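PDB 2NR4: conserved hypothetical protein from Methanosarcina mazei, which binds flavin mononucleotide and belongs to a family of unknown function, its physiological role still undetermined. Local coordinates for residues V163-Q174 with E200-L211. Numbering follows the deposited sequence.
Sequences VLEATVHATRYQ and EKKAMKLIYEAL. With FMN (flavin mononucleotide), chain C.
I207 drives its side chain between V163, A166, T167 and A170, a knob-into-hole fit joining helix 158-176 to helix 198-210. The two branches divide the work. CD1 reaches the methyl of A166 and presses on T167 CG2 at 3.5 Å, closer than carbons usually pack, whereas chi1 of -70° sets CG1 beside the backbone N and leaves CG2 anti to that N, from where it meets the methyl of A170 at 3.7 Å. T167 and I207 meet roughly at right angles. One turn before T167, V163 splits its two methyls over the opposing helix: CG1 lies 3.8 Å from A203 CB, and CG2 faces the CB and CG of E200. M204 begins by pointing past the interface, but bends at its second and third torsions to bring SD within 3.8 Å of A166 CB. At the other end, L211 reaches the CB of A170 with CD1, while CD2 lies 3.8 Å from Q174 CG and meets the ring of Y173 at its edge, near the ring plane.

The segments run almost parallel, 6° apart with axes 10.3 Å from each other, and the chain connects them through helix 179-195, the three helices lying side by side beside the flavin-binding barrel. Helix 84-92 packs on V163, T167 and A170. V168 takes no part in the helix packing and instead meets the flavin, its CG2 3.7 Å from C7M of FMN. With no hydrogen bond or salt bridge between the segments, their cohesion rests on methyl, methylene and thioether packing, and any specificity probably lies in the fit of shapes.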
# COMPACT_ATOMS: atom_id res chain seq x y z
N VAL A 163 4.78 8.82 1.80
CA VAL A 163 3.90 9.80 2.47
C VAL A 163 3.49 9.29 3.85
O VAL A 163 3.57 10.04 4.82
CB VAL A 163 2.62 10.12 1.65
CG1 VAL A 163 1.62 10.99 2.51
CG2 VAL A 163 3.01 10.87 0.37
N LEU A 164 3.11 8.01 3.94
CA LEU A 164 2.74 7.38 5.21
C LEU A 164 3.91 7.47 6.22
O LEU A 164 3.71 7.85 7.39
CB LEU A 164 2.43 5.91 4.95
CG LEU A 164 1.23 5.29 5.62
CD1 LEU A 164 -0.01 6.16 5.25
CD2 LEU A 164 1.05 3.81 5.09
N GLU A 165 5.11 7.08 5.78
CA GLU A 165 6.27 7.14 6.64
C GLU A 165 6.56 8.58 7.04
O GLU A 165 6.80 8.84 8.25
CB GLU A 165 7.51 6.51 5.96
CG GLU A 165 7.36 5.01 5.71
CD GLU A 165 7.09 4.20 6.98
OE1 GLU A 165 7.79 4.42 7.98
OE2 GLU A 165 6.16 3.37 7.00
N ALA A 166 6.52 9.50 6.09
CA ALA A 166 6.82 10.92 6.37
C ALA A 166 5.88 11.48 7.42
O ALA A 166 6.30 12.31 8.25
CB ALA A 166 6.76 11.77 5.09
N THR A 167 4.61 11.08 7.39
CA THR A 167 3.63 11.54 8.39
C THR A 167 4.01 11.01 9.78
O THR A 167 3.98 11.75 10.75
CB THR A 167 2.16 11.16 8.04
OG1 THR A 167 2.00 9.73 8.08
CG2 THR A 167 1.81 11.64 6.65
N VAL A 168 4.48 9.76 9.87
CA VAL A 168 4.93 9.22 11.15
C VAL A 168 6.12 10.05 11.66
O VAL A 168 6.10 10.60 12.80
CB VAL A 168 5.26 7.70 11.05
CG1 VAL A 168 5.67 7.12 12.44
CG2 VAL A 168 4.04 6.97 10.58
N HIS A 169 7.13 10.21 10.83
CA HIS A 169 8.32 10.98 11.24
C HIS A 169 8.03 12.45 11.55
O HIS A 169 8.60 13.01 12.50
CB HIS A 169 9.46 10.78 10.25
CG HIS A 169 9.89 9.36 10.14
ND1 HIS A 169 10.15 8.58 11.25
CD2 HIS A 169 10.07 8.55 9.07
CE1 HIS A 169 10.50 7.37 10.87
NE2 HIS A 169 10.44 7.32 9.55
N ALA A 170 7.15 13.08 10.79
CA ALA A 170 6.73 14.42 11.10
C ALA A 170 6.09 14.54 12.48
O ALA A 170 6.35 15.53 13.18
CB ALA A 170 5.79 14.99 9.99
N THR A 171 5.27 13.58 12.89
CA THR A 171 4.70 13.63 14.24
C THR A 171 5.77 13.46 15.32
O THR A 171 5.69 14.04 16.42
CB THR A 171 3.53 12.61 14.48
OG1 THR A 171 4.03 11.27 14.49
CG2 THR A 171 2.41 12.74 13.45
N ARG A 172 6.78 12.65 15.00
CA ARG A 172 7.91 12.44 15.89
C ARG A 172 8.80 13.66 15.99
O ARG A 172 9.33 13.95 17.08
CB ARG A 172 8.69 11.21 15.49
CG ARG A 172 7.96 9.99 15.95
CD ARG A 172 8.58 8.78 15.38
NE ARG A 172 7.83 7.61 15.78
CZ ARG A 172 8.03 6.40 15.26
NH1 ARG A 172 8.96 6.22 14.32
NH2 ARG A 172 7.30 5.39 15.69
N TYR A 173 8.96 14.38 14.88
CA TYR A 173 9.66 15.65 14.88
C TYR A 173 8.98 16.69 15.77
O TYR A 173 9.65 17.52 16.39
CB TYR A 173 9.83 16.21 13.48
CG TYR A 173 10.54 17.53 13.54
CD1 TYR A 173 11.91 17.58 13.79
CD2 TYR A 173 9.84 18.73 13.39
CE1 TYR A 173 12.57 18.81 13.89
CE2 TYR A 173 10.49 19.96 13.49
CZ TYR A 173 11.85 19.98 13.73
OH TYR A 173 12.50 21.19 13.82
N GLN A 174 7.66 16.65 15.79
CA GLN A 174 6.88 17.50 16.69
C GLN A 174 7.06 17.04 18.13
O GLN A 174 7.03 17.88 19.05
CB GLN A 174 5.39 17.48 16.30
CG GLN A 174 5.05 18.17 14.99
CD GLN A 174 3.56 18.07 14.64
OE1 GLN A 174 2.95 19.05 14.20
NE2 GLN A 174 2.97 16.90 14.87
N GLU A 200 0.17 12.40 -4.05
CA GLU A 200 1.32 12.29 -3.15
C GLU A 200 2.16 13.55 -3.05
O GLU A 200 2.63 13.93 -1.97
CB GLU A 200 2.22 11.11 -3.54
CG GLU A 200 1.62 9.76 -3.22
CD GLU A 200 0.56 9.31 -4.19
OE1 GLU A 200 0.58 9.78 -5.36
OE2 GLU A 200 -0.31 8.49 -3.77
N LYS A 201 2.37 14.20 -4.19
CA LYS A 201 3.19 15.39 -4.19
C LYS A 201 2.49 16.52 -3.42
O LYS A 201 3.15 17.22 -2.67
CB LYS A 201 3.64 15.77 -5.61
CG LYS A 201 4.57 14.71 -6.26
CD LYS A 201 4.83 15.07 -7.75
CE LYS A 201 5.49 13.93 -8.52
NZ LYS A 201 5.53 14.22 -10.00
N LYS A 202 1.17 16.62 -3.57
CA LYS A 202 0.34 17.54 -2.76
C LYS A 202 0.37 17.20 -1.26
O LYS A 202 0.46 18.10 -0.41
CB LYS A 202 -1.12 17.55 -3.25
CG LYS A 202 -1.40 18.30 -4.54
CD LYS A 202 -2.91 18.66 -4.67
CE LYS A 202 -3.42 18.36 -6.10
NZ LYS A 202 -2.44 18.84 -7.13
N ALA A 203 0.31 15.90 -0.95
CA ALA A 203 0.39 15.44 0.45
C ALA A 203 1.68 15.83 1.13
O ALA A 203 1.67 16.33 2.25
CB ALA A 203 0.17 13.91 0.53
N MET A 204 2.81 15.65 0.44
CA MET A 204 4.09 16.06 0.98
C MET A 204 4.14 17.55 1.25
O MET A 204 4.65 17.97 2.29
CB MET A 204 5.24 15.67 0.04
CG MET A 204 5.64 14.22 0.11
SD MET A 204 6.01 13.55 1.77
CE MET A 204 7.26 14.56 2.34
N LYS A 205 3.59 18.35 0.35
CA LYS A 205 3.53 19.80 0.55
C LYS A 205 2.76 20.14 1.83
O LYS A 205 3.16 21.02 2.60
CB LYS A 205 2.88 20.47 -0.66
CG LYS A 205 3.63 21.72 -1.21
CD LYS A 205 3.00 22.22 -2.53
CE LYS A 205 4.07 22.66 -3.56
NZ LYS A 205 4.25 24.15 -3.77
N LEU A 206 1.67 19.41 2.08
CA LEU A 206 0.92 19.61 3.31
C LEU A 206 1.70 19.27 4.57
O LEU A 206 1.51 19.94 5.62
CB LEU A 206 -0.42 18.87 3.28
CG LEU A 206 -1.47 19.33 2.24
CD1 LEU A 206 -2.73 18.50 2.47
CD2 LEU A 206 -1.81 20.83 2.35
N ILE A 207 2.54 18.24 4.52
CA ILE A 207 3.41 17.89 5.65
C ILE A 207 4.39 19.03 5.99
O ILE A 207 4.56 19.39 7.18
CB ILE A 207 4.19 16.54 5.45
CG1 ILE A 207 3.20 15.36 5.51
CG2 ILE A 207 5.20 16.34 6.55
CD1 ILE A 207 3.71 14.01 4.95
N TYR A 208 5.01 19.57 4.94
CA TYR A 208 5.94 20.70 5.04
C TYR A 208 5.27 21.94 5.64
O TYR A 208 5.77 22.49 6.64
CB TYR A 208 6.54 20.98 3.66
CG TYR A 208 7.71 20.10 3.34
CD1 TYR A 208 7.59 18.72 3.26
CD2 TYR A 208 8.96 20.65 3.09
CE1 TYR A 208 8.67 17.92 2.96
CE2 TYR A 208 10.06 19.85 2.79
CZ TYR A 208 9.91 18.48 2.73
OH TYR A 208 11.00 17.67 2.44
N GLU A 209 4.14 22.36 5.05
CA GLU A 209 3.30 23.44 5.60
C GLU A 209 2.94 23.21 7.08
O GLU A 209 2.99 24.15 7.87
CB GLU A 209 2.02 23.63 4.79
CG GLU A 209 2.22 24.09 3.36
CD GLU A 209 0.93 24.08 2.55
OE1 GLU A 209 -0.19 24.02 3.13
OE2 GLU A 209 1.03 24.13 1.30
N ALA A 210 2.58 21.99 7.45
CA ALA A 210 2.24 21.67 8.83
C ALA A 210 3.44 21.85 9.76
O ALA A 210 3.27 22.18 10.94
CB ALA A 210 1.70 20.25 8.96
N LEU A 211 4.64 21.63 9.25
CA LEU A 211 5.84 21.75 10.08
C LEU A 211 6.46 23.16 10.02
O LEU A 211 7.57 23.37 10.54
CB LEU A 211 6.88 20.70 9.72
CG LEU A 211 6.57 19.22 10.02
CD1 LEU A 211 7.73 18.34 9.57
CD2 LEU A 211 6.29 19.00 11.50
N1 FMN C . -1.79 7.28 17.06
C2 FMN C . -2.26 6.36 17.97
O2 FMN C . -2.58 6.75 19.09
N3 FMN C . -2.34 5.02 17.64
C4 FMN C . -1.96 4.59 16.38
O4 FMN C . -2.22 3.46 16.00
C4A FMN C . -1.50 5.52 15.45
N5 FMN C . -1.12 5.11 14.18
C5A FMN C . -0.67 6.04 13.24
C6 FMN C . -0.30 5.61 11.96
C7 FMN C . 0.14 6.53 11.02
C7M FMN C . 0.59 6.02 9.68
C8 FMN C . 0.23 7.89 11.37
C8M FMN C . 0.54 8.94 10.37
C9 FMN C . -0.13 8.33 12.66
C9A FMN C . -0.60 7.39 13.59
N10 FMN C . -0.97 7.79 14.88
C10 FMN C . -1.42 6.87 15.80
C1' FMN C . -0.75 9.21 15.32
C2' FMN C . -2.06 9.96 15.20
O2' FMN C . -2.59 9.79 13.91
C3' FMN C . -1.78 11.44 15.38
O3' FMN C . -1.26 11.63 16.69
C4' FMN C . -3.02 12.28 15.12
O4' FMN C . -2.56 13.61 15.04
C5' FMN C . -4.07 12.13 16.24
O5' FMN C . -5.02 13.17 16.15
P FMN C . -6.36 13.28 17.07
O1P FMN C . -5.95 14.16 18.27
O2P FMN C . -6.72 11.88 17.60
O3P FMN C . -7.42 14.00 16.24